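PDB 5SWC: carbonic anhydrase from Synechocystis sp., which catalyses the reversible hydration of carbon dioxide to hydrogencarbonate with a zinc ion, supplying carbon dioxide to RuBisCO inside the carboxysome. Local coordinates for residues Gln28-Glu32 and Gly33-Ser37; Ala98-Glu101 and Tyr102-Ala106. One frame throughout, in Å; residues are numbered along the deposited sequence.

Overall arrangement
Both contacts are local, each made by side chains a few residues apart, and they come one after the other along the chain. Contact 1 (Gln28-Ser37) is the junction of helix 19-32 with the short helix 34-37, in the N-terminal arm; its centre lies about 29 Å from the centre of the chain. Contact 2 (Ala98-Ala106) lies in helix 95-106, which connects strands 76-81 and 111-117 of the mixed sheet. Their centres are about 30 Å apart and their nearest atoms about 20 Å, without touching. Both meet the second subunit, consistent with both the N-terminal arm and the zinc-binding fold taking part in subunit association, while both contacts lie away from the zinc site.

Contact 1: residues Gln28-Glu32 and Gly33-Ser37; sequences QKFRE and GYFSS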
ATOM      1  N   GLN A  28     -19.530 -21.769 -32.411  1.00 19.68           N
ATOM      2  CA  GLN A  28     -19.520 -22.642 -33.560  1.00 20.80           C
ATOM      3  C   GLN A  28     -19.685 -21.837 -34.855  1.00 20.46           C
ATOM      4  O   GLN A  28     -19.076 -22.163 -35.890  1.00 20.82           O
ATOM      5  CB  GLN A  28     -20.646 -23.665 -33.426  1.00 24.10           C
ATOM      6  CG  GLN A  28     -20.667 -24.602 -34.582  1.00 30.28           C
ATOM      7  CD  GLN A  28     -21.440 -25.863 -34.286  1.00 42.04           C
ATOM      8  OE1 GLN A  28     -21.680 -26.190 -33.128  1.00 56.59           O
ATOM      9  NE2 GLN A  28     -21.794 -26.604 -35.327  1.00 42.35           N
ATOM     10  N   LYS A  29     -20.513 -20.805 -34.813  1.00 20.01           N
ATOM     11  CA  LYS A  29     -20.670 -19.952 -35.978  0.51 21.11           C
ATOM     12  C   LYS A  29     -19.368 -19.257 -36.333  1.00 18.87           C
ATOM     13  O   LYS A  29     -18.994 -19.163 -37.517  1.00 19.21           O
ATOM     14  CB  LYS A  29     -21.710 -18.885 -35.745  0.51 19.76           C
ATOM     15  CG  LYS A  29     -23.066 -19.366 -35.381  0.51 32.14           C
ATOM     16  CD  LYS A  29     -23.934 -18.145 -35.279  0.51 36.89           C
ATOM     17  CE  LYS A  29     -24.892 -18.268 -34.164  0.51 39.29           C
ATOM     18  NZ  LYS A  29     -25.783 -19.368 -34.536  0.51 29.96           N
ATOM     19  N   PHE A  30     -18.658 -18.770 -35.318  1.00 17.80           N
ATOM     20  CA  PHE A  30     -17.324 -18.211 -35.540  1.00 17.07           C
ATOM     21  C   PHE A  30     -16.398 -19.221 -36.218  1.00 17.71           C
ATOM     22  O   PHE A  30     -15.769 -18.928 -37.249  1.00 17.89           O
ATOM     23  CB  PHE A  30     -16.723 -17.734 -34.223  1.00 16.45           C
ATOM     24  CG  PHE A  30     -15.262 -17.463 -34.301  1.00 15.70           C
ATOM     25  CD1 PHE A  30     -14.811 -16.312 -34.949  1.00 16.58           C
ATOM     26  CD2 PHE A  30     -14.358 -18.324 -33.745  1.00 17.47           C
ATOM     27  CE1 PHE A  30     -13.450 -16.057 -35.015  1.00 16.04           C
ATOM     28  CE2 PHE A  30     -12.973 -18.086 -33.823  1.00 16.61           C
ATOM     29  CZ  PHE A  30     -12.553 -16.913 -34.444  1.00 16.68           C
ATOM     30  N   ARG A  31     -16.338 -20.424 -35.680  1.00 18.31           N
ATOM     31  CA  ARG A  31     -15.394 -21.411 -36.185  1.00 19.12           C
ATOM     32  C   ARG A  31     -15.689 -21.757 -37.646  1.00 20.09           C
ATOM     33  O   ARG A  31     -14.775 -21.954 -38.438  1.00 22.11           O
ATOM     34  CB  ARG A  31     -15.415 -22.647 -35.322  1.00 21.34           C
ATOM     35  CG  ARG A  31     -14.390 -23.711 -35.819  1.00 23.95           C
ATOM     36  CD  ARG A  31     -14.231 -24.865 -34.872  1.00 31.01           C
ATOM     37  NE  ARG A  31     -15.511 -25.383 -34.382  1.00 40.62           N
ATOM     38  CZ  ARG A  31     -16.034 -25.058 -33.189  1.00 42.73           C
ATOM     39  NH1 ARG A  31     -17.210 -25.559 -32.817  1.00 42.28           N
ATOM     40  NH2 ARG A  31     -15.394 -24.214 -32.365  1.00 49.96           N
ATOM     41  N   GLU A  32     -16.969 -21.866 -37.995  1.00 20.65           N
ATOM     42  CA  GLU A  32     -17.318 -22.362 -39.340  1.00 21.86           C
ATOM     43  C   GLU A  32     -17.431 -21.229 -40.369  1.00 21.59           C
ATOM     44  O   GLU A  32     -17.458 -21.480 -41.580  1.00 22.56           O
ATOM     45  CB  GLU A  32     -18.617 -23.180 -39.276  1.00 23.07           C
ATOM     46  CG  GLU A  32     -18.392 -24.441 -38.438  1.00 25.16           C
ATOM     47  CD  GLU A  32     -19.643 -25.270 -38.218  1.00 40.83           C
ATOM     48  OE1 GLU A  32     -20.747 -24.825 -38.589  1.00 38.00           O
ATOM     49  OE2 GLU A  32     -19.516 -26.376 -37.649  1.00 42.90           O
ATOM     50  N   GLY A  33     -17.468 -20.006 -39.863  1.00 20.45           N
ATOM     51  CA  GLY A  33     -17.632 -18.814 -40.701  1.00 20.39           C
ATOM     52  C   GLY A  33     -16.355 -18.022 -40.779  1.00 19.71           C
ATOM     53  O   GLY A  33     -15.461 -18.352 -41.527  1.00 20.21           O
ATOM     54  N   TYR A  34     -16.258 -16.996 -39.963  1.00 18.73           N
ATOM     55  CA  TYR A  34     -15.105 -16.099 -39.959  1.00 18.26           C
ATOM     56  C   TYR A  34     -13.770 -16.801 -39.794  1.00 18.25           C
ATOM     57  O   TYR A  34     -12.820 -16.465 -40.505  1.00 18.70           O
ATOM     58  CB  TYR A  34     -15.259 -15.091 -38.843  1.00 19.43           C
ATOM     59  CG  TYR A  34     -14.328 -13.922 -38.920  1.00 18.41           C
ATOM     60  CD1 TYR A  34     -13.066 -13.974 -38.397  1.00 18.05           C
ATOM     61  CD2 TYR A  34     -14.742 -12.775 -39.557  1.00 22.54           C
ATOM     62  CE1 TYR A  34     -12.209 -12.877 -38.477  1.00 22.11           C
ATOM     63  CE2 TYR A  34     -13.908 -11.666 -39.629  1.00 25.65           C
ATOM     64  CZ  TYR A  34     -12.645 -11.741 -39.103  1.00 26.44           C
ATOM     65  OH  TYR A  34     -11.817 -10.618 -39.174  1.00 32.50           O
ATOM     66  N   PHE A  35     -13.671 -17.763 -38.892  1.00 18.02           N
ATOM     67  CA  PHE A  35     -12.419 -18.479 -38.687  1.00 18.30           C
ATOM     68  C   PHE A  35     -11.998 -19.154 -39.981  1.00 19.49           C
ATOM     69  O   PHE A  35     -10.856 -19.102 -40.371  1.00 21.42           O
ATOM     70  CB  PHE A  35     -12.559 -19.503 -37.566  1.00 19.12           C
ATOM     71  CG  PHE A  35     -11.335 -20.350 -37.392  1.00 19.08           C
ATOM     72  CD1 PHE A  35     -10.241 -19.856 -36.736  1.00 19.84           C
ATOM     73  CD2 PHE A  35     -11.278 -21.595 -37.924  1.00 25.41           C
ATOM     74  CE1 PHE A  35      -9.089 -20.643 -36.592  1.00 21.18           C
ATOM     75  CE2 PHE A  35     -10.132 -22.380 -37.790  1.00 29.60           C
ATOM     76  CZ  PHE A  35      -9.058 -21.876 -37.115  1.00 24.87           C
ATOM     77  N   SER A  36     -12.921 -19.800 -40.670  1.00 20.21           N
ATOM     78  CA  SER A  36     -12.574 -20.441 -41.939  1.00 21.49           C
ATOM     79  C   SER A  36     -12.024 -19.470 -43.015  1.00 24.77           C
ATOM     80  O   SER A  36     -10.986 -19.716 -43.665  1.00 24.60           O
ATOM     81  CB  SER A  36     -13.791 -21.157 -42.449  1.00 23.47           C
ATOM     82  OG  SER A  36     -13.480 -21.789 -43.665  1.00 30.22           O
ATOM     83  N   SER A  37     -12.657 -18.321 -43.159  1.00 21.81           N
ATOM     84  CA  SER A  37     -12.224 -17.384 -44.170  1.00 21.88           C
ATOM     85  C   SER A  37     -10.946 -16.671 -43.773  1.00 20.84           C
ATOM     86  O   SER A  37     -10.272 -16.127 -44.633  1.00 24.95           O
ATOM     87  CB  SER A  37     -13.324 -16.391 -44.545  1.00 25.67           C
ATOM     88  OG  SER A  37     -13.819 -15.809 -43.377  1.00 23.32           O
TER
HETATM   89  O   HOH W   1     -18.595 -16.375 -38.485  1.00 23.98           O
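The Phe30 ring takes the CB of Phe35 on one face, at a break between two helices, where Gly33 both leaves the helical conformation of helix 19-32 and serves as N-cap of helix 34-37. On this tight, aromatic side Phe35 CB sits 4.2 Å from the centroid of the Phe30 ring in a CH-pi contact, while Phe30 CE1 comes within 4.0 Å of Tyr34 CD1. Leu67 of the second subunit packs on both Phe30 and Tyr34. With CG anti to the backbone N (chi1 166°), the Phe30 ring is carried along the chain toward these partners. An alanine here would remove the ring, and would probably leave the Phe35 methylene without its aromatic platform and open a gap beside Leu67 of the second subunit.

The opposite character appears at exposed Lys29, Gln28 and Glu32, where a weak bond, 3.3 Å from Gln28 NE2 to Glu32 OE2, links two side chains. A water bridges the break, donating to Lys29 O and accepting from Tyr34 N. Phe30 O is gripped from opposite faces of its carbonyl plane: Gly33 N lies 3.3 Å away and above that plane, and Phe35 N makes the straighter bond, 2.9 Å long at 164°.

Contact 2: residues Ala98-Glu101 and Tyr102-Ala106; sequences AAME and YALVA
Met100 leaves the backbone with CG anti to N (chi1 175°) and then folds over at chi2 (-74°), which, in the conformer described, one of two, swings SD across to the methyls of Leu104. Glu101 also starts with CG anti to N, but its chain stays extended (chi2 -178°) and runs alongside Val105 in the same direction. Both pairs are i to i+4 neighbours on helix 95-106, the crossover helix between parallel strands 76-81 and 111-117 of the beta-class carbonic anhydrase sheet.

Met100 SD approaches Leu104 CD1 at 3.9 Å and CD2 at almost the same distance, so the sulfur rests against the fork of the leucine. This pair faces Ile187 of helix 185-193, whereas the methyls of Ala99 and Ala103 pack on Ile79 and Phe77 of strand 76-81, where their small size probably lets the helix approach the strand. On the subunit-facing side, Glu101 CG touches Val105 CG2 at 4.0 Å. Beyond that apolar stem the buried carboxylate is answered by the second subunit, where Val139 N donates to Glu101 OE1.

Regular backbone bonds hold the frame, among them Leu104 N to Met100 O at 2.9 Å and Val105 N to Glu101 O at 2.8 Å. One turn on, Ala106 CB stands 3.5 Å above the plane of the Tyr102 ring, displaced from the ring centre toward its edge atoms.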
ATOM      1  N   ALA A  98       0.745  -2.616 -15.938  1.00 12.13           N
ATOM      2  CA  ALA A  98       1.379  -3.812 -16.463  1.00 13.24           C
ATOM      3  C   ALA A  98       1.040  -4.070 -17.916  1.00 12.81           C
ATOM      4  O   ALA A  98       1.902  -4.437 -18.722  1.00 13.31           O
ATOM      5  CB  ALA A  98       1.007  -5.008 -15.614  1.00 14.27           C
ATOM      6  N   ALA A  99      -0.230  -3.947 -18.269  1.00 12.16           N
ATOM      7  CA  ALA A  99      -0.645  -4.216 -19.636  1.00 11.15           C
ATOM      8  C   ALA A  99      -0.033  -3.205 -20.602  1.00 12.03           C
ATOM      9  O   ALA A  99       0.416  -3.555 -21.685  1.00 13.16           O
ATOM     10  CB  ALA A  99      -2.124  -4.241 -19.740  1.00 11.75           C
ATOM     11  N   MET A 100      -0.032  -1.955 -20.190  1.00 12.36           N
ATOM     12  CA  MET A 100       0.572  -0.914 -21.017  0.68 10.87           C
ATOM     13  C   MET A 100       2.066  -1.190 -21.168  1.00 12.11           C
ATOM     14  O   MET A 100       2.617  -1.104 -22.268  1.00 13.40           O
ATOM     15  CB  MET A 100       0.298   0.475 -20.397  0.68 10.48           C
ATOM     16  CG  MET A 100       0.972   1.664 -21.077  0.68 12.53           C
ATOM     17  SD  MET A 100       2.768   1.796 -20.758  0.68 14.47           S
ATOM     18  CE  MET A 100       2.759   2.163 -19.002  0.68 14.59           C
ATOM     19  N   GLU A 101       2.738  -1.555 -20.078  1.00 12.96           N
ATOM     20  CA  GLU A 101       4.166  -1.836 -20.143  1.00 13.38           C
ATOM     21  C   GLU A 101       4.461  -3.003 -21.079  1.00 13.78           C
ATOM     22  O   GLU A 101       5.394  -2.965 -21.882  1.00 15.31           O
ATOM     23  CB  GLU A 101       4.702  -2.156 -18.753  1.00 13.95           C
ATOM     24  CG  GLU A 101       6.210  -2.337 -18.731  1.00 16.63           C
ATOM     25  CD  GLU A 101       6.685  -2.696 -17.367  1.00 17.77           C
ATOM     26  OE1 GLU A 101       6.457  -3.844 -17.010  1.00 16.98           O
ATOM     27  OE2 GLU A 101       7.244  -1.838 -16.648  1.00 18.79           O
ATOM     28  N   TYR A 102       3.644  -4.039 -20.989  1.00 13.25           N
ATOM     29  CA  TYR A 102       3.831  -5.167 -21.924  1.00 15.04           C
ATOM     30  C   TYR A 102       3.697  -4.721 -23.374  1.00 14.85           C
ATOM     31  O   TYR A 102       4.523  -5.071 -24.221  1.00 15.78           O
ATOM     32  CB  TYR A 102       2.858  -6.294 -21.587  1.00 15.41           C
ATOM     33  CG  TYR A 102       3.156  -7.566 -22.331  1.00 15.38           C
ATOM     34  CD1 TYR A 102       4.195  -8.398 -21.939  1.00 20.67           C
ATOM     35  CD2 TYR A 102       2.455  -7.899 -23.465  1.00 15.53           C
ATOM     36  CE1 TYR A 102       4.496  -9.557 -22.665  1.00 19.94           C
ATOM     37  CE2 TYR A 102       2.738  -9.045 -24.159  1.00 17.39           C
ATOM     38  CZ  TYR A 102       3.743  -9.867 -23.768  1.00 19.12           C
ATOM     39  OH  TYR A 102       4.025 -11.007 -24.523  1.00 21.99           O
ATOM     40  N   ALA A 103       2.672  -3.952 -23.643  1.00 13.46           N
ATOM     41  CA  ALA A 103       2.419  -3.457 -25.005  1.00 13.66           C
ATOM     42  C   ALA A 103       3.595  -2.619 -25.559  1.00 15.90           C
ATOM     43  O   ALA A 103       4.018  -2.764 -26.707  1.00 16.93           O
ATOM     44  CB  ALA A 103       1.127  -2.660 -25.006  1.00 14.69           C
ATOM     45  N   LEU A 104       4.109  -1.720 -24.727  1.00 14.63           N
ATOM     46  CA  LEU A 104       5.172  -0.830 -25.174  1.00 16.61           C
ATOM     47  C   LEU A 104       6.525  -1.499 -25.202  1.00 18.88           C
ATOM     48  O   LEU A 104       7.291  -1.315 -26.153  1.00 23.49           O
ATOM     49  CB  LEU A 104       5.228   0.406 -24.269  1.00 19.58           C
ATOM     50  CG  LEU A 104       4.464   1.617 -24.778  1.00 30.08           C
ATOM     51  CD1 LEU A 104       2.993   1.328 -24.649  1.00 41.12           C
ATOM     52  CD2 LEU A 104       4.832   2.857 -23.982  1.00 40.89           C
ATOM     53  N   VAL A 105       6.842  -2.300 -24.190  1.00 16.68           N
ATOM     54  CA  VAL A 105       8.178  -2.838 -24.041  1.00 19.14           C
ATOM     55  C   VAL A 105       8.351  -4.195 -24.725  1.00 20.27           C
ATOM     56  O   VAL A 105       9.334  -4.419 -25.428  1.00 27.13           O
ATOM     57  CB  VAL A 105       8.566  -2.930 -22.557  1.00 18.78           C
ATOM     58  CG1 VAL A 105       9.947  -3.519 -22.434  1.00 21.52           C
ATOM     59  CG2 VAL A 105       8.525  -1.526 -21.946  1.00 21.02           C
ATOM     60  N   ALA A 106       7.416  -5.106 -24.513  1.00 19.43           N
ATOM     61  CA  ALA A 106       7.488  -6.427 -25.127  1.00 20.56           C
ATOM     62  C   ALA A 106       6.985  -6.413 -26.568  1.00 19.91           C
ATOM     63  O   ALA A 106       7.559  -7.127 -27.429  1.00 23.78           O
ATOM     64  CB  ALA A 106       6.711  -7.418 -24.318  1.00 22.52           C
TER